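Local structure of beta-1,4-mannanase (Aplysia kurodai, 3VUP) at residues Leu23-Ser27 with Asn40-Ile44; Glu45-Leu51 with Thr98-Ile104. The protein hydrolyses beta-1,4-mannan, probably by cutting internal linkages, as a digestive-fluid enzyme of the sea hare. All blocks are in the same frame, centred on the assembly; numbering follows the deposited sequence. Where two conformers were deposited one is given.

In the fold
From the N terminus the chain runs through a small antiparallel sheet into barrel strand 18-22, and the loop that follows leads into helix 36-53. Contact 1 folds the start of that loop, residues 23-27, back onto the helix at 40-44, closing a short excursion of 12 residues. Directly after it on the same helix, contact 2 opens at 45-51 and closes a longer loop, through strand 58-65 and helix 88-101, at 98-104. The two follow one another along the chain without nesting or crossing. They share helix 36-53 and touch across it, Leu23 against Glu47 and Lys41 against Thr98, so the first barrel loop and two neighbouring outer helices are joined.

Contact 1 (Leu23-Ser27 with Asn40-Ile44); sequences LPWMS and NKNRI
Met26 bends back over helix 36-53 and does most of the packing here. On the tight side its CB lies 3.6 Å from Ile44 CG1. With CG anti to the backbone N (chi1 -173°) and bends at the next two torsions, the chain brings SD against Arg43 CB and CE to 3.5 Å from Arg43 O. Deeper in, Leu23 CD2 touches Ile44 CG2 more distantly, at 4.3 Å. The outer part is sparser: the exposed Arg43 has Met26 CG over the centre of one guanidinium face, 3.6 Å above the plane, with the partly exposed Ser27 beside it. Ser27 OG donates to OD1 of the buried Asn40 (2.9 Å), arriving in the carbonyl plane on a lone pair at a C=O...donor angle of 129°. Asn40 ND2 is held by Gln36 O, which fixes the turn of the amide, while Asp31 takes the backbone N-H groups of Met26 and Ser27. With an alanine here in place of Asn40, the Ser27 hydroxyl would probably lose its acceptor and Gln36 O the amide N-H, opening a gap beside Met26 CG. The whole is the beta-alpha connection of a (beta/alpha)8 fold: a loop leaving the first TIM-barrel strand folds back on the helix that follows.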
loop_
_atom_site.group_PDB
_atom_site.type_symbol
_atom_site.label_atom_id
_atom_site.label_comp_id
_atom_site.label_asym_id
_atom_site.label_seq_id
_atom_site.Cartn_x
_atom_site.Cartn_y
_atom_site.Cartn_z
ATOM N N LEU A 23 1.759 -4.654 9.609
ATOM C CA LEU A 23 2.411 -5.731 10.345
ATOM C C LEU A 23 3.868 -5.411 10.747
ATOM O O LEU A 23 4.186 -5.470 11.928
ATOM C CB LEU A 23 2.291 -7.048 9.572
ATOM C CG LEU A 23 2.874 -8.282 10.249
ATOM C CD1 LEU A 23 2.072 -8.623 11.495
ATOM C CD2 LEU A 23 2.893 -9.450 9.276
ATOM N N PRO A 24 4.750 -5.050 9.788
ATOM C CA PRO A 24 4.568 -4.964 8.333
ATOM C C PRO A 24 5.045 -6.226 7.619
ATOM O O PRO A 24 4.816 -6.377 6.419
ATOM C CB PRO A 24 5.445 -3.773 7.946
ATOM C CG PRO A 24 6.404 -3.575 9.079
ATOM C CD PRO A 24 6.081 -4.548 10.176
ATOM N N TRP A 25 5.705 -7.099 8.374
ATOM C CA TRP A 25 6.234 -8.375 7.916
ATOM C C TRP A 25 6.567 -9.135 9.189
ATOM O O TRP A 25 6.549 -8.565 10.283
ATOM C CB TRP A 25 7.510 -8.185 7.071
ATOM C CG TRP A 25 8.515 -7.290 7.708
ATOM C CD1 TRP A 25 9.319 -7.575 8.780
ATOM C CD2 TRP A 25 8.792 -5.936 7.347
ATOM N NE1 TRP A 25 10.084 -6.479 9.101
ATOM C CE2 TRP A 25 9.782 -5.460 8.233
ATOM C CE3 TRP A 25 8.307 -5.079 6.353
ATOM C CZ2 TRP A 25 10.295 -4.164 8.154
ATOM C CZ3 TRP A 25 8.814 -3.789 6.278
ATOM C CH2 TRP A 25 9.795 -3.344 7.177
ATOM N N MET A 26 6.885 -10.413 9.046
ATOM C CA MET A 26 7.433 -11.172 10.160
ATOM C C MET A 26 8.921 -11.404 9.906
ATOM O O MET A 26 9.769 -10.908 10.654
ATOM C CB MET A 26 6.674 -12.478 10.374
ATOM C CG MET A 26 7.101 -13.226 11.638
ATOM S SD MET A 26 7.047 -12.259 13.161
ATOM C CE MET A 26 5.321 -11.764 13.170
ATOM N N SER A 27 9.227 -12.137 8.838
ATOM C CA SER A 27 10.581 -12.220 8.303
ATOM C C SER A 27 10.596 -11.418 7.006
ATOM O O SER A 27 10.003 -11.836 6.010
ATOM C CB SER A 27 10.955 -13.676 8.036
ATOM O OG SER A 27 10.921 -14.421 9.241
ATOM N N ASN A 40 6.112 -19.140 9.203
ATOM C CA ASN A 40 5.908 -17.891 9.945
ATOM C C ASN A 40 4.506 -17.714 10.526
ATOM O O ASN A 40 4.271 -16.790 11.307
ATOM C CB ASN A 40 6.213 -16.673 9.061
ATOM C CG ASN A 40 7.705 -16.423 8.866
ATOM O OD1 ASN A 40 8.325 -15.669 9.616
ATOM N ND2 ASN A 40 8.271 -17.014 7.821
ATOM N N LYS A 41 3.579 -18.583 10.134
ATOM C CA LYS A 41 2.175 -18.435 10.514
ATOM C C LYS A 41 1.957 -18.393 12.030
ATOM O O LYS A 41 1.115 -17.636 12.519
ATOM C CB LYS A 41 1.331 -19.544 9.882
ATOM C CG LYS A 41 -0.152 -19.460 10.209
ATOM C CD LYS A 41 -0.939 -20.533 9.477
ATOM C CE LYS A 41 -2.430 -20.415 9.752
ATOM N NZ LYS A 41 -3.198 -21.435 8.986
ATOM N N ASN A 42 2.716 -19.194 12.776
ATOM C CA ASN A 42 2.549 -19.223 14.225
ATOM C C ASN A 42 2.911 -17.901 14.904
ATOM O O ASN A 42 2.500 -17.655 16.030
ATOM C CB ASN A 42 3.314 -20.390 14.866
ATOM C CG ASN A 42 4.819 -20.205 14.815
ATOM O OD1 ASN A 42 5.361 -19.670 13.845
ATOM N ND2 ASN A 42 5.504 -20.654 15.862
ATOM N N ARG A 43 3.669 -17.055 14.214
ATOM C CA ARG A 43 3.957 -15.714 14.716
ATOM C C ARG A 43 3.062 -14.636 14.101
ATOM O O ARG A 43 2.773 -13.622 14.741
ATOM C CB ARG A 43 5.430 -15.357 14.514
ATOM C CG ARG A 43 6.375 -16.165 15.386
ATOM C CD ARG A 43 7.810 -15.723 15.188
ATOM N NE ARG A 43 8.325 -16.119 13.881
ATOM C CZ ARG A 43 9.340 -15.521 13.263
ATOM N NH1 ARG A 43 9.951 -14.484 13.824
ATOM N NH2 ARG A 43 9.738 -15.958 12.075
ATOM N N ILE A 44 2.620 -14.853 12.867
ATOM C CA ILE A 44 1.765 -13.876 12.202
ATOM C C ILE A 44 0.319 -13.956 12.690
ATOM O O ILE A 44 -0.323 -12.931 12.924
ATOM C CB ILE A 44 1.839 -14.000 10.670
ATOM C CG1 ILE A 44 3.241 -13.633 10.193
ATOM C CG2 ILE A 44 0.797 -13.104 10.006
ATOM C CD1 ILE A 44 3.480 -13.904 8.731
#

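Contact 2 (Glu45-Leu51 with Thr98-Ile104)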
loop_
_atom_site.group_PDB
_atom_site.type_symbol
_atom_site.label_atom_id
_atom_site.label_comp_id
_atom_site.label_asym_id
_atom_site.label_seq_id
_atom_site.Cartn_x
_atom_site.Cartn_y
_atom_site.Cartn_z
ATOM N N GLU A 45 -0.196 -15.167 12.855
ATOM C CA GLU A 45 -1.575 -15.301 13.317
ATOM C C GLU A 45 -1.865 -14.555 14.643
ATOM O O GLU A 45 -2.874 -13.856 14.735
ATOM C CB GLU A 45 -2.025 -16.770 13.356
ATOM C CG GLU A 45 -3.465 -16.923 13.800
ATOM C CD GLU A 45 -4.037 -18.301 13.537
ATOM O OE1 GLU A 45 -3.293 -19.191 13.066
ATOM O OE2 GLU A 45 -5.242 -18.486 13.812
ATOM N N PRO A 46 -0.973 -14.670 15.653
ATOM C CA PRO A 46 -1.220 -13.893 16.878
ATOM C C PRO A 46 -1.283 -12.383 16.646
ATOM O O PRO A 46 -1.961 -11.697 17.409
ATOM C CB PRO A 46 -0.025 -14.248 17.766
ATOM C CG PRO A 46 0.339 -15.617 17.341
ATOM C CD PRO A 46 0.113 -15.649 15.848
ATOM N N GLU A 47 -0.599 -11.871 15.630
ATOM C CA GLU A 47 -0.695 -10.449 15.331
ATOM C C GLU A 47 -2.083 -10.090 14.809
ATOM O O GLU A 47 -2.604 -9.019 15.107
ATOM C CB GLU A 47 0.406 -10.012 14.363
ATOM C CG GLU A 47 1.804 -10.220 14.920
ATOM C CD GLU A 47 2.098 -9.365 16.142
ATOM O OE1 GLU A 47 1.501 -8.273 16.285
ATOM O OE2 GLU A 47 2.936 -9.790 16.966
ATOM N N PHE A 48 -2.684 -10.972 14.017
ATOM C CA PHE A 48 -4.069 -10.757 13.614
ATOM C C PHE A 48 -5.010 -10.786 14.822
ATOM O O PHE A 48 -5.924 -9.973 14.932
ATOM C CB PHE A 48 -4.509 -11.786 12.573
ATOM C CG PHE A 48 -4.051 -11.464 11.174
ATOM C CD1 PHE A 48 -4.838 -10.689 10.343
ATOM C CD2 PHE A 48 -2.829 -11.913 10.696
ATOM C CE1 PHE A 48 -4.428 -10.375 9.060
ATOM C CE2 PHE A 48 -2.416 -11.603 9.404
ATOM C CZ PHE A 48 -3.221 -10.837 8.590
ATOM N N LYS A 49 -4.800 -11.733 15.727
ATOM C CA LYS A 49 -5.648 -11.820 16.909
ATOM C C LYS A 49 -5.531 -10.566 17.771
ATOM O O LYS A 49 -6.541 -10.000 18.184
ATOM C CB LYS A 49 -5.311 -13.052 17.734
ATOM C CG LYS A 49 -6.200 -13.193 18.958
ATOM C CD LYS A 49 -5.873 -14.445 19.741
ATOM C CE LYS A 49 -6.964 -14.772 20.749
ATOM N NZ LYS A 49 -7.137 -13.689 21.747
ATOM N N LYS A 50 -4.304 -10.133 18.043
ATOM C CA LYS A 50 -4.097 -8.940 18.863
ATOM C C LYS A 50 -4.728 -7.709 18.226
ATOM O O LYS A 50 -5.334 -6.886 18.917
ATOM C CB LYS A 50 -2.610 -8.696 19.115
ATOM C CG LYS A 50 -2.005 -9.701 20.073
ATOM C CD LYS A 50 -0.573 -9.361 20.434
ATOM C CE LYS A 50 0.351 -9.517 19.234
ATOM N NZ LYS A 50 1.785 -9.321 19.602
ATOM N N LEU A 51 -4.590 -7.582 16.909
ATOM C CA LEU A 51 -5.178 -6.457 16.203
ATOM C C LEU A 51 -6.700 -6.463 16.296
ATOM O O LEU A 51 -7.320 -5.440 16.585
ATOM C CB LEU A 51 -4.737 -6.473 14.744
ATOM C CG LEU A 51 -5.336 -5.385 13.859
ATOM C CD1 LEU A 51 -4.955 -4.000 14.375
ATOM C CD2 LEU A 51 -4.883 -5.576 12.421
ATOM N N THR A 98 -7.018 -16.899 7.204
ATOM C CA THR A 98 -6.624 -16.616 8.575
ATOM C C THR A 98 -7.156 -15.256 9.015
ATOM O O THR A 98 -7.716 -15.116 10.104
ATOM C CB THR A 98 -5.091 -16.684 8.731
ATOM O OG1 THR A 98 -4.643 -18.000 8.384
ATOM C CG2 THR A 98 -4.677 -16.374 10.162
ATOM N N ALA A 99 -7.006 -14.261 8.149
ATOM C CA ALA A 99 -7.505 -12.923 8.431
ATOM C C ALA A 99 -9.020 -12.930 8.632
ATOM O O ALA A 99 -9.546 -12.255 9.520
ATOM C CB ALA A 99 -7.140 -11.998 7.325
ATOM N N LYS A 100 -9.723 -13.705 7.809
ATOM C CA LYS A 100 -11.175 -13.783 7.902
ATOM C C LYS A 100 -11.603 -14.235 9.295
ATOM O O LYS A 100 -12.581 -13.724 9.841
ATOM C CB LYS A 100 -11.732 -14.728 6.834
ATOM C CG LYS A 100 -13.254 -14.869 6.846
ATOM C CD LYS A 100 -13.740 -15.920 5.847
ATOM C CE LYS A 100 -15.238 -16.165 5.965
ATOM N NZ LYS A 100 -15.711 -17.179 4.982
ATOM N N LYS A 101 -10.855 -15.173 9.871
ATOM C CA LYS A 101 -11.149 -15.695 11.207
ATOM C C LYS A 101 -11.191 -14.593 12.258
ATOM O O LYS A 101 -11.937 -14.678 13.235
ATOM C CB LYS A 101 -10.135 -16.764 11.621
ATOM C CG LYS A 101 -10.157 -18.015 10.765
ATOM C CD LYS A 101 -9.407 -19.155 11.437
ATOM C CE LYS A 101 -8.000 -18.739 11.826
ATOM N NZ LYS A 101 -7.272 -19.833 12.529
ATOM N N TYR A 102 -10.391 -13.559 12.033
ATOM C CA TYR A 102 -10.250 -12.457 12.971
ATOM C C TYR A 102 -10.923 -11.174 12.494
ATOM O O TYR A 102 -10.691 -10.106 13.058
ATOM C CB TYR A 102 -8.765 -12.215 13.273
ATOM C CG TYR A 102 -8.128 -13.437 13.881
ATOM C CD1 TYR A 102 -8.333 -13.751 15.215
ATOM C CD2 TYR A 102 -7.366 -14.302 13.109
ATOM C CE1 TYR A 102 -7.779 -14.885 15.769
ATOM C CE2 TYR A 102 -6.804 -15.432 13.650
ATOM C CZ TYR A 102 -7.012 -15.719 14.982
ATOM O OH TYR A 102 -6.459 -16.853 15.538
ATOM N N ASN A 103 -11.759 -11.280 11.464
ATOM C CA ASN A 103 -12.460 -10.110 10.938
ATOM C C ASN A 103 -11.501 -8.968 10.595
ATOM O O ASN A 103 -11.727 -7.802 10.943
ATOM C CB ASN A 103 -13.550 -9.655 11.905
ATOM C CG ASN A 103 -14.721 -10.607 11.938
ATOM O OD1 ASN A 103 -15.013 -11.273 10.948
ATOM N ND2 ASN A 103 -15.409 -10.670 13.071
ATOM N N ILE A 104 -10.427 -9.320 9.895
ATOM C CA ILE A 104 -9.444 -8.347 9.445
ATOM C C ILE A 104 -9.370 -8.341 7.920
ATOM O O ILE A 104 -9.177 -9.377 7.288
ATOM C CB ILE A 104 -8.037 -8.662 10.005
ATOM C CG1 ILE A 104 -8.032 -8.648 11.534
ATOM C CG2 ILE A 104 -6.998 -7.697 9.435
ATOM C CD1 ILE A 104 -8.355 -7.317 12.154
#
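Glu45 reaches from helix 36-53 to the end of helix 88-101, where two neighbouring outer helices of the TIM barrel pack together. Its CB lies 4.2 Å from Thr98 CG2. A chi1 of -179° sends Glu45 CG straight away from its own N, which brings CG to 3.9 Å from Thr98 CG2 and close to CE2 and OH of Tyr102. The chain stays extended, CD has Tyr102 OH as a near neighbour, and at the tip OE2 accepts a hydrogen bond from Tyr102 OH (2.7 Å) on its anti side. In the conformer modelled here Lys101 NZ adds a salt bridge to OE2 at 2.8 Å, on the syn side but 29° out of the carboxylate plane. Carboxylate and phenol ring stand 73° apart, with OE2 near the ring plane at its edge. One face of that ring lies against the backbone of Phe48 and Lys49, and Lys49 CB touches Tyr102 CE1 at 3.6 Å; the Lys49 NZ end leads away to a salt bridge with Asp53.

Beside these polar groups the interface becomes apolar. Phe48 CE1 is 3.6 Å from Ala99 CB, Ile104 meets the Phe48 ring at its edge, and Leu51 CD2 touches Ile104 CD1. Met59 of strand 58-65 touches Phe48, Leu51 and Ile104, linking this layer to the barrel wall. Helix 88-101 ends in a Schellman motif with Asn103, of positive phi, at its C-prime position, which turns the chain so that Ile104 faces helix 36-53. Ala99 O accepts both Tyr102 N and Ile104 N, which approach from opposite faces of its plane, the latter at 3.1 Å.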